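Local coordinates for CbsA (Xanthomonas oryzae pv. oryzae, PDB 5XYH), which probably hydrolyses beta-1,4-glucosidic bonds of cellulose to release cellobiose, as a cell-wall-degrading exoglucanase of glycosyl hydrolase family 6, at residues 5-10 against 189-194. Numbering follows the deposited sequence.
Sequences DNPFVG and YNYMDI
Tyr189 and Tyr191 reach Pro7 with nearly the same first torsion: each CG lies anti to its own carbonyl carbon, at chi1 -61° and -71°. Being two residues apart on strand 188-193, both side chains leave the same face of the strand, and their CB atoms point toward loop 5-10. Pro7 meets them in different ways. Its CB sits over the centre of the Tyr189 ring, 3.5 Å from the centroid and 3° off the normal, a CH-pi contact. Its CG lies over the same face, 3.6 Å from Tyr189 CG. At Tyr191 the approach is at the ring edge, with Pro7 CD 3.2 Å from Tyr191 OH. Phe8 adds a looser apolar contact, its CE2 4.4 Å from Tyr191 CE1.

The loop is held by two local bonds. A type I turn runs from Asn6 to Val9, closed by Val9 N to Asn6 O at 3.1 Å. Asn6 OD1 also accepts from Phe8 N at 3.0 Å, an Asx turn. Phe8 N stands well above the Asn6 side-chain carbonyl plane, so the bond does not follow a lone pair.

Both tyrosine hydroxyls have polar partners outside the pair: Tyr189 OH bonds Val4 N, and Tyr191 OH bonds His355 ND1. Asn6 ND2 bonds His355 O, so His355 of strand 354-358 bonds to both sides of the contact. Val142 of strand 140-145 touches Pro7, Phe8 and Tyr191. The contact thus packs the N-terminal loop against the parallel strands of the family 6 barrel. Across it the chemistry is apolar and CH-pi, while hydrogen bonds to neighbouring residues satisfy the hydroxyls of the two buried tyrosines and probably limit how the rings can shift.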
loop_
_atom_site.group_PDB
_atom_site.type_symbol
_atom_site.label_atom_id
_atom_site.label_comp_id
_atom_site.label_asym_id
_atom_site.label_seq_id
_atom_site.Cartn_x
_atom_site.Cartn_y
_atom_site.Cartn_z
ATOM N N ASP A 5 13.539 -17.603 2.730
ATOM C CA ASP A 5 12.423 -17.594 1.782
ATOM C C ASP A 5 11.396 -16.530 2.137
ATOM O O ASP A 5 10.908 -15.803 1.262
ATOM C CB ASP A 5 11.760 -18.968 1.732
ATOM C CG ASP A 5 12.629 -20.004 1.053
ATOM O OD1 ASP A 5 13.434 -19.609 0.176
ATOM O OD2 ASP A 5 12.516 -21.200 1.406
ATOM N N ASN A 6 11.043 -16.437 3.411
ATOM C CA ASN A 6 10.048 -15.481 3.891
ATOM C C ASN A 6 10.650 -14.736 5.072
ATOM O O ASN A 6 10.727 -15.311 6.177
ATOM C CB ASN A 6 8.753 -16.181 4.299
ATOM C CG ASN A 6 7.731 -15.225 4.885
ATOM O OD1 ASN A 6 7.960 -14.016 4.938
ATOM N ND2 ASN A 6 6.601 -15.754 5.322
ATOM N N PRO A 7 11.041 -13.464 4.905
ATOM C CA PRO A 7 11.748 -12.758 5.988
ATOM C C PRO A 7 10.891 -12.495 7.208
ATOM O O PRO A 7 11.435 -12.104 8.251
ATOM C CB PRO A 7 12.170 -11.439 5.334
ATOM C CG PRO A 7 11.086 -11.193 4.317
ATOM C CD PRO A 7 10.697 -12.562 3.793
ATOM N N PHE A 8 9.576 -12.676 7.117
ATOM C CA PHE A 8 8.731 -12.421 8.276
ATOM C C PHE A 8 8.703 -13.586 9.252
ATOM O O PHE A 8 8.314 -13.392 10.408
ATOM C CB PHE A 8 7.311 -12.085 7.814
ATOM C CG PHE A 8 7.227 -10.778 7.060
ATOM C CD1 PHE A 8 6.988 -9.592 7.729
ATOM C CD2 PHE A 8 7.426 -10.737 5.696
ATOM C CE1 PHE A 8 6.918 -8.398 7.048
ATOM C CE2 PHE A 8 7.356 -9.547 5.009
ATOM C CZ PHE A 8 7.102 -8.380 5.677
ATOM N N VAL A 9 9.100 -14.784 8.821
ATOM C CA VAL A 9 8.946 -15.967 9.660
ATOM C C VAL A 9 9.857 -15.844 10.873
ATOM O O VAL A 9 11.071 -15.648 10.737
ATOM C CB VAL A 9 9.256 -17.244 8.875
ATOM C CG1 VAL A 9 9.315 -18.426 9.827
ATOM C CG2 VAL A 9 8.220 -17.457 7.782
ATOM N N GLY A 10 9.268 -15.950 12.064
ATOM C CA GLY A 10 10.026 -15.877 13.296
ATOM C C GLY A 10 10.566 -14.513 13.664
ATOM O O GLY A 10 11.319 -14.407 14.640
ATOM N N TYR A 189 14.899 -7.556 1.177
ATOM C CA TYR A 189 13.834 -8.329 0.552
ATOM C C TYR A 189 12.923 -7.368 -0.195
ATOM O O TYR A 189 12.547 -6.328 0.351
ATOM C CB TYR A 189 13.047 -9.124 1.602
ATOM C CG TYR A 189 13.936 -10.117 2.338
ATOM C CD1 TYR A 189 14.821 -9.686 3.322
ATOM C CD2 TYR A 189 13.913 -11.464 2.031
ATOM C CE1 TYR A 189 15.662 -10.567 3.966
ATOM C CE2 TYR A 189 14.749 -12.368 2.686
ATOM C CZ TYR A 189 15.611 -11.906 3.658
ATOM O OH TYR A 189 16.440 -12.787 4.310
ATOM N N ASN A 190 12.588 -7.700 -1.441
ATOM C CA ASN A 190 11.862 -6.783 -2.316
ATOM C C ASN A 190 10.519 -7.377 -2.700
ATOM O O ASN A 190 10.467 -8.458 -3.293
ATOM C CB ASN A 190 12.656 -6.470 -3.583
ATOM C CG ASN A 190 13.952 -5.758 -3.294
ATOM O OD1 ASN A 190 14.003 -4.824 -2.488
ATOM N ND2 ASN A 190 15.026 -6.200 -3.952
ATOM N N TYR A 191 9.443 -6.644 -2.412
ATOM C CA TYR A 191 8.092 -7.033 -2.807
ATOM C C TYR A 191 7.521 -6.000 -3.773
ATOM O O TYR A 191 7.399 -4.818 -3.432
ATOM C CB TYR A 191 7.197 -7.197 -1.581
ATOM C CG TYR A 191 7.560 -8.427 -0.757
ATOM C CD1 TYR A 191 8.600 -8.377 0.169
ATOM C CD2 TYR A 191 6.871 -9.632 -0.918
ATOM C CE1 TYR A 191 8.938 -9.486 0.911
ATOM C CE2 TYR A 191 7.202 -10.750 -0.167
ATOM C CZ TYR A 191 8.235 -10.664 0.748
ATOM O OH TYR A 191 8.577 -11.758 1.513
ATOM N N MET A 192 7.171 -6.458 -4.974
ATOM C CA MET A 192 6.640 -5.604 -6.026
ATOM C C MET A 192 5.198 -5.196 -5.710
ATOM O O MET A 192 4.330 -6.057 -5.534
ATOM C CB MET A 192 6.689 -6.352 -7.360
ATOM C CG MET A 192 8.074 -6.677 -7.869
ATOM S SD MET A 192 8.988 -5.200 -8.282
ATOM C CE MET A 192 7.989 -4.544 -9.611
ATOM N N ASP A 193 4.931 -3.891 -5.668
ATOM C CA ASP A 193 3.562 -3.420 -5.518
ATOM C C ASP A 193 2.761 -3.779 -6.760
ATOM O O ASP A 193 3.222 -3.567 -7.885
ATOM C CB ASP A 193 3.517 -1.910 -5.310
ATOM C CG ASP A 193 2.096 -1.404 -5.094
ATOM O OD1 ASP A 193 1.650 -1.405 -3.925
ATOM O OD2 ASP A 193 1.420 -1.047 -6.090
ATOM N N ILE A 194 1.556 -4.304 -6.571
ATOM C CA ILE A 194 0.766 -4.680 -7.742
ATOM C C ILE A 194 -0.702 -4.301 -7.532
ATOM O O ILE A 194 -1.620 -5.074 -7.835
ATOM C CB ILE A 194 0.988 -6.177 -8.083
ATOM C CG1 ILE A 194 0.475 -6.535 -9.488
ATOM C CG2 ILE A 194 0.446 -7.124 -7.001
ATOM C CD1 ILE A 194 1.042 -7.851 -9.988
#